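Long-range contact in beta-catenin homolog sys-1 (Caenorhabditis elegans, PDB 3C2G), which activates or represses target genes in the Wnt asymmetry pathway, depending on upstream signals and partners such as the TCF factor POP-1, which it binds directly: residues L317-P327 and V352-A363. Sequence-based numbering, arbitrary orientation.
Sequences LAKTPLENILP and VVAHKQHVKDIA
A318 and K356 face each other with CA atoms 6.3 Å apart, and from there the loop leading into helix 325-335 runs past the type II turn V353-K356 and along helix 357-365 as far as L326 and A363. L326, its CG anti to the backbone N (chi1 -157°), fits as a knob into the hole formed by V352, V359, I362 and A363; its CD2 lies 3.8 Å from V359 CG1. L322 CD1 touches V352 CG2 at 3.7 Å and also meets a methyl of V359. I362 turns CG2 to L326 CB and P327 CD, while its CD1 lies 3.6 Å from OE2 of the bent E323 chain. K356 lays CD against A318 CA, then bends at chi4 (74°), bringing NZ to V352 O from above the carbonyl plane and to A354 O tilted 17° from its plane, each at 2.7 Å. With an alanine here, V352 O and A354 O would probably lose the ammonium that ties them together, and a gap would open beside A318. A water within hydrogen-bonding distance of L317 O, T320 O and H358 NE2 links the loop to the helix's first turn. Across this junction of armadillo-type helices, cohesion is thus essentially apolar, a water bridges polar atoms at its edge, and the lysine's charge is probably taken up by carbonyls of its own segment, tying the end of helix 339-352 to the turn whose A354 and H355 touch the bound peptide.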
ATOM      1  N   LEU A 317      14.737   7.818   6.203  1.00 30.88           N
ATOM      2  CA  LEU A 317      14.083   9.133   6.176  1.00 31.07           C
ATOM      3  C   LEU A 317      14.578  10.048   7.315  1.00 32.47           C
ATOM      4  O   LEU A 317      14.348  11.266   7.291  1.00 33.12           O
ATOM      5  CB  LEU A 317      12.556   9.004   6.129  1.00 30.55           C
ATOM      6  CG  LEU A 317      11.947   8.601   4.762  1.00 29.60           C
ATOM      7  CD1 LEU A 317      10.665   7.798   4.918  1.00 27.62           C
ATOM      8  CD2 LEU A 317      11.695   9.796   3.866  1.00 26.19           C
ATOM      9  N   ALA A 318      15.301   9.471   8.280  1.00 33.36           N
ATOM     10  CA  ALA A 318      16.041  10.263   9.278  1.00 34.73           C
ATOM     11  C   ALA A 318      17.239  10.992   8.677  1.00 36.07           C
ATOM     12  O   ALA A 318      17.744  11.936   9.279  1.00 36.46           O
ATOM     13  CB  ALA A 318      16.487   9.407  10.440  1.00 33.41           C
ATOM     14  N   LYS A 319      17.698  10.567   7.501  1.00 37.79           N
ATOM     15  CA  LYS A 319      18.854  11.213   6.881  1.00 39.75           C
ATOM     16  C   LYS A 319      18.526  12.024   5.646  1.00 40.46           C
ATOM     17  O   LYS A 319      19.368  12.761   5.167  1.00 42.33           O
ATOM     18  CB  LYS A 319      19.948  10.205   6.541  1.00 39.98           C
ATOM     19  CG  LYS A 319      20.896   9.903   7.695  1.00 44.31           C
ATOM     20  CD  LYS A 319      20.719   8.472   8.193  1.00 50.25           C
ATOM     21  CE  LYS A 319      21.654   8.158   9.358  1.00 52.27           C
ATOM     22  NZ  LYS A 319      21.199   8.828  10.614  1.00 54.00           N
ATOM     23  N   THR A 320      17.312  11.903   5.125  1.00 40.32           N
ATOM     24  CA  THR A 320      16.940  12.622   3.899  1.00 39.69           C
ATOM     25  C   THR A 320      16.604  14.080   4.199  1.00 37.46           C
ATOM     26  O   THR A 320      15.866  14.339   5.129  1.00 37.47           O
ATOM     27  CB  THR A 320      15.748  11.918   3.194  1.00 39.86           C
ATOM     28  OG1 THR A 320      16.219  10.709   2.601  1.00 43.62           O
ATOM     29  CG2 THR A 320      15.135  12.782   2.094  1.00 41.23           C
ATOM     30  N   PRO A 321      17.152  15.030   3.412  1.00 36.32           N
ATOM     31  CA  PRO A 321      16.748  16.435   3.567  1.00 35.63           C
ATOM     32  C   PRO A 321      15.246  16.606   3.350  1.00 35.39           C
ATOM     33  O   PRO A 321      14.757  16.397   2.245  1.00 36.37           O
ATOM     34  CB  PRO A 321      17.537  17.155   2.456  1.00 34.78           C
ATOM     35  CG  PRO A 321      18.720  16.263   2.188  1.00 33.76           C
ATOM     36  CD  PRO A 321      18.175  14.870   2.356  1.00 35.75           C
ATOM     37  N   LEU A 322      14.526  16.996   4.396  1.00 34.30           N
ATOM     38  CA  LEU A 322      13.078  17.098   4.323  1.00 33.37           C
ATOM     39  C   LEU A 322      12.551  18.532   4.415  1.00 33.92           C
ATOM     40  O   LEU A 322      11.336  18.758   4.394  1.00 33.26           O
ATOM     41  CB  LEU A 322      12.433  16.179   5.369  1.00 32.89           C
ATOM     42  CG  LEU A 322      12.493  14.680   5.024  1.00 32.06           C
ATOM     43  CD1 LEU A 322      12.101  13.806   6.187  1.00 32.35           C
ATOM     44  CD2 LEU A 322      11.633  14.340   3.823  1.00 28.27           C
ATOM     45  N   GLU A 323      13.469  19.499   4.460  1.00 34.96           N
ATOM     46  CA  GLU A 323      13.114  20.912   4.661  1.00 36.74           C
ATOM     47  C   GLU A 323      12.219  21.468   3.551  1.00 36.81           C
ATOM     48  O   GLU A 323      11.480  22.420   3.771  1.00 37.45           O
ATOM     49  CB  GLU A 323      14.363  21.794   4.798  1.00 36.86           C
ATOM     50  CG  GLU A 323      15.273  21.495   6.000  1.00 42.48           C
ATOM     51  CD  GLU A 323      15.997  20.131   5.923  1.00 48.87           C
ATOM     52  OE1 GLU A 323      16.209  19.592   4.799  1.00 48.74           O
ATOM     53  OE2 GLU A 323      16.353  19.598   7.007  1.00 50.87           O
ATOM     54  N   ASN A 324      12.296  20.883   2.360  1.00 36.92           N
ATOM     55  CA  ASN A 324      11.481  21.342   1.240  1.00 36.82           C
ATOM     56  C   ASN A 324      10.345  20.386   0.916  1.00 36.14           C
ATOM     57  O   ASN A 324       9.216  20.822   0.692  1.00 36.93           O
ATOM     58  CB  ASN A 324      12.351  21.599   0.015  1.00 37.58           C
ATOM     59  CG  ASN A 324      13.407  22.667   0.268  1.00 40.39           C
ATOM     60  OD1 ASN A 324      13.088  23.848   0.431  1.00 42.07           O
ATOM     61  ND2 ASN A 324      14.675  22.254   0.303  1.00 41.71           N
ATOM     62  N   ILE A 325      10.646  19.091   0.920  1.00 34.87           N
ATOM     63  CA  ILE A 325       9.666  18.036   0.680  1.00 33.85           C
ATOM     64  C   ILE A 325       8.475  18.145   1.633  1.00 34.13           C
ATOM     65  O   ILE A 325       7.313  18.152   1.203  1.00 34.61           O
ATOM     66  CB  ILE A 325      10.330  16.629   0.810  1.00 33.74           C
ATOM     67  CG1 ILE A 325      11.247  16.343  -0.382  1.00 32.40           C
ATOM     68  CG2 ILE A 325       9.303  15.523   0.953  1.00 32.47           C
ATOM     69  CD1 ILE A 325      12.226  15.225  -0.112  1.00 31.17           C
ATOM     70  N   LEU A 326       8.756  18.248   2.924  1.00 33.70           N
ATOM     71  CA  LEU A 326       7.687  18.176   3.905  1.00 33.81           C
ATOM     72  C   LEU A 326       6.686  19.315   3.805  1.00 33.59           C
ATOM     73  O   LEU A 326       5.488  19.055   3.737  1.00 34.03           O
ATOM     74  CB  LEU A 326       8.238  18.018   5.323  1.00 34.19           C
ATOM     75  CG  LEU A 326       7.352  17.413   6.413  1.00 34.48           C
ATOM     76  CD1 LEU A 326       6.456  16.310   5.913  1.00 34.53           C
ATOM     77  CD2 LEU A 326       8.244  16.856   7.497  1.00 36.91           C
ATOM     78  N   PRO A 327       7.153  20.580   3.770  1.00 33.44           N
ATOM     79  CA  PRO A 327       6.180  21.663   3.560  1.00 32.94           C
ATOM     80  C   PRO A 327       5.348  21.501   2.290  1.00 33.07           C
ATOM     81  O   PRO A 327       4.155  21.830   2.291  1.00 33.51           O
ATOM     82  CB  PRO A 327       7.056  22.906   3.465  1.00 32.44           C
ATOM     83  CG  PRO A 327       8.269  22.555   4.234  1.00 32.11           C
ATOM     84  CD  PRO A 327       8.513  21.110   3.967  1.00 33.01           C
ATOM     85  N   VAL A 352       6.715   9.610   9.093  1.00 27.21           N
ATOM     86  CA  VAL A 352       7.939  10.370   8.843  1.00 27.16           C
ATOM     87  C   VAL A 352       8.389  11.133  10.099  1.00 28.48           C
ATOM     88  O   VAL A 352       9.589  11.284  10.316  1.00 29.09           O
ATOM     89  CB  VAL A 352       7.840  11.307   7.608  1.00 26.54           C
ATOM     90  CG1 VAL A 352       7.141  12.627   7.943  1.00 25.41           C
ATOM     91  CG2 VAL A 352       9.210  11.588   7.029  1.00 26.24           C
ATOM     92  N   VAL A 353       7.437  11.602  10.913  1.00 28.05           N
ATOM     93  CA  VAL A 353       7.791  12.357  12.106  1.00 28.34           C
ATOM     94  C   VAL A 353       8.233  11.424  13.217  1.00 29.74           C
ATOM     95  O   VAL A 353       8.894  11.859  14.152  1.00 30.68           O
ATOM     96  CB  VAL A 353       6.648  13.287  12.629  1.00 28.38           C
ATOM     97  CG1 VAL A 353       6.196  14.269  11.553  1.00 27.92           C
ATOM     98  CG2 VAL A 353       5.462  12.488  13.185  1.00 26.00           C
ATOM     99  N   ALA A 354       7.866  10.144  13.125  1.00 30.43           N
ATOM    100  CA  ALA A 354       8.131   9.200  14.220  1.00 30.48           C
ATOM    101  C   ALA A 354       9.627   9.037  14.476  1.00 31.02           C
ATOM    102  O   ALA A 354      10.375   8.707  13.557  1.00 30.80           O
ATOM    103  CB  ALA A 354       7.493   7.869  13.940  1.00 29.76           C
ATOM    104  N   HIS A 355      10.045   9.300  15.720  1.00 31.86           N
ATOM    105  CA  HIS A 355      11.420   9.071  16.196  1.00 32.34           C
ATOM    106  C   HIS A 355      12.443  10.053  15.651  1.00 32.40           C
ATOM    107  O   HIS A 355      13.637   9.774  15.705  1.00 32.99           O
ATOM    108  CB  HIS A 355      11.910   7.644  15.870  1.00 32.96           C
ATOM    109  CG  HIS A 355      11.056   6.556  16.444  1.00 35.65           C
ATOM    110  ND1 HIS A 355      10.466   5.584  15.660  1.00 37.44           N
ATOM    111  CD2 HIS A 355      10.695   6.281  17.721  1.00 36.69           C
ATOM    112  CE1 HIS A 355       9.777   4.758  16.431  1.00 37.82           C
ATOM    113  NE2 HIS A 355       9.899   5.158  17.685  1.00 38.10           N
ATOM    114  N   LYS A 356      11.994  11.194  15.126  1.00 32.38           N
ATOM    115  CA  LYS A 356      12.881  12.105  14.411  1.00 31.43           C
ATOM    116  C   LYS A 356      12.570  13.555  14.785  1.00 31.92           C
ATOM    117  O   LYS A 356      11.708  14.218  14.182  1.00 32.03           O
ATOM    118  CB  LYS A 356      12.762  11.903  12.894  1.00 31.48           C
ATOM    119  CG  LYS A 356      12.940  10.478  12.394  1.00 30.14           C
ATOM    120  CD  LYS A 356      12.680  10.411  10.877  1.00 32.27           C
ATOM    121  CE  LYS A 356      12.130   9.040  10.436  1.00 31.51           C
ATOM    122  NZ  LYS A 356      10.703   8.855  10.837  1.00 28.60           N
ATOM    123  N   GLN A 357      13.308  14.045  15.774  1.00 32.17           N
ATOM    124  CA  GLN A 357      13.078  15.353  16.364  1.00 31.49           C
ATOM    125  C   GLN A 357      13.148  16.479  15.344  1.00 30.81           C
ATOM    126  O   GLN A 357      12.202  17.268  15.227  1.00 31.17           O
ATOM    127  CB  GLN A 357      14.069  15.599  17.506  1.00 32.15           C
ATOM    128  CG  GLN A 357      13.651  16.721  18.434  1.00 33.61           C
ATOM    129  CD  GLN A 357      12.256  16.504  18.992  0.50 32.81           C
ATOM    130  OE1 GLN A 357      11.978  15.480  19.615  0.50 33.34           O
ATOM    131  NE2 GLN A 357      11.368  17.462  18.758  0.50 31.98           N
ATOM    132  N   HIS A 358      14.257  16.553  14.608  1.00 30.39           N
ATOM    133  CA  HIS A 358      14.429  17.569  13.552  1.00 29.67           C
ATOM    134  C   HIS A 358      13.293  17.561  12.507  1.00 29.21           C
ATOM    135  O   HIS A 358      12.915  18.618  12.002  1.00 29.30           O
ATOM    136  CB  HIS A 358      15.805  17.448  12.887  1.00 29.57           C
ATOM    137  CG  HIS A 358      15.988  16.194  12.088  1.00 33.59           C
ATOM    138  ND1 HIS A 358      16.205  14.962  12.674  1.00 35.39           N
ATOM    139  CD2 HIS A 358      15.976  15.978  10.748  1.00 31.54           C
ATOM    140  CE1 HIS A 358      16.319  14.043  11.730  1.00 32.32           C
ATOM    141  NE2 HIS A 358      16.188  14.634  10.555  1.00 31.22           N
ATOM    142  N   VAL A 359      12.728  16.382  12.223  1.00 28.77           N
ATOM    143  CA  VAL A 359      11.585  16.267  11.297  1.00 28.92           C
ATOM    144  C   VAL A 359      10.303  16.818  11.925  1.00 29.26           C
ATOM    145  O   VAL A 359       9.534  17.531  11.274  1.00 29.46           O
ATOM    146  CB  VAL A 359      11.384  14.805  10.773  1.00 28.79           C
ATOM    147  CG1 VAL A 359      10.130  14.701   9.958  1.00 28.28           C
ATOM    148  CG2 VAL A 359      12.583  14.358   9.934  1.00 26.78           C
ATOM    149  N   LYS A 360      10.076  16.486  13.193  1.00 29.99           N
ATOM    150  CA  LYS A 360       9.013  17.128  13.966  1.00 30.00           C
ATOM    151  C   LYS A 360       9.148  18.653  13.907  1.00 30.52           C
ATOM    152  O   LYS A 360       8.148  19.371  13.736  1.00 30.50           O
ATOM    153  CB  LYS A 360       9.059  16.647  15.413  1.00 29.82           C
ATOM    154  CG  LYS A 360       8.341  15.344  15.637  1.00 30.12           C
ATOM    155  CD  LYS A 360       9.182  14.369  16.415  1.00 30.24           C
ATOM    156  CE  LYS A 360       8.428  13.897  17.626  1.00 31.31           C
ATOM    157  NZ  LYS A 360       8.628  12.461  17.957  1.00 30.85           N
ATOM    158  N   ASP A 361      10.381  19.150  14.026  1.00 31.01           N
ATOM    159  CA  ASP A 361      10.603  20.599  14.017  1.00 32.25           C
ATOM    160  C   ASP A 361      10.196  21.206  12.680  1.00 32.16           C
ATOM    161  O   ASP A 361       9.518  22.244  12.639  1.00 32.84           O
ATOM    162  CB  ASP A 361      12.053  20.957  14.367  1.00 33.45           C
ATOM    163  CG  ASP A 361      12.392  20.707  15.840  0.50 34.74           C
ATOM    164  OD1 ASP A 361      11.478  20.714  16.697  0.50 38.06           O
ATOM    165  OD2 ASP A 361      13.588  20.506  16.146  0.50 36.15           O
ATOM    166  N   ILE A 362      10.577  20.550  11.586  1.00 31.23           N
ATOM    167  CA  ILE A 362      10.175  21.030  10.264  1.00 30.55           C
ATOM    168  C   ILE A 362       8.648  21.107  10.178  1.00 30.11           C
ATOM    169  O   ILE A 362       8.080  22.145   9.835  1.00 29.27           O
ATOM    170  CB  ILE A 362      10.783  20.166   9.141  1.00 30.79           C
ATOM    171  CG1 ILE A 362      12.304  20.380   9.114  1.00 30.92           C
ATOM    172  CG2 ILE A 362      10.146  20.496   7.787  1.00 28.48           C
ATOM    173  CD1 ILE A 362      13.110  19.215   8.547  1.00 29.23           C
ATOM    174  N   ALA A 363       7.994  20.007  10.526  1.00 30.49           N
ATOM    175  CA  ALA A 363       6.547  19.946  10.516  1.00 30.88           C
ATOM    176  C   ALA A 363       5.895  21.095  11.318  1.00 31.68           C
ATOM    177  O   ALA A 363       5.018  21.801  10.813  1.00 31.19           O
ATOM    178  CB  ALA A 363       6.094  18.590  11.008  1.00 30.05           C
TER
HETATM  179  O   HOH W   1      15.488  13.777   7.640  1.00 33.10           O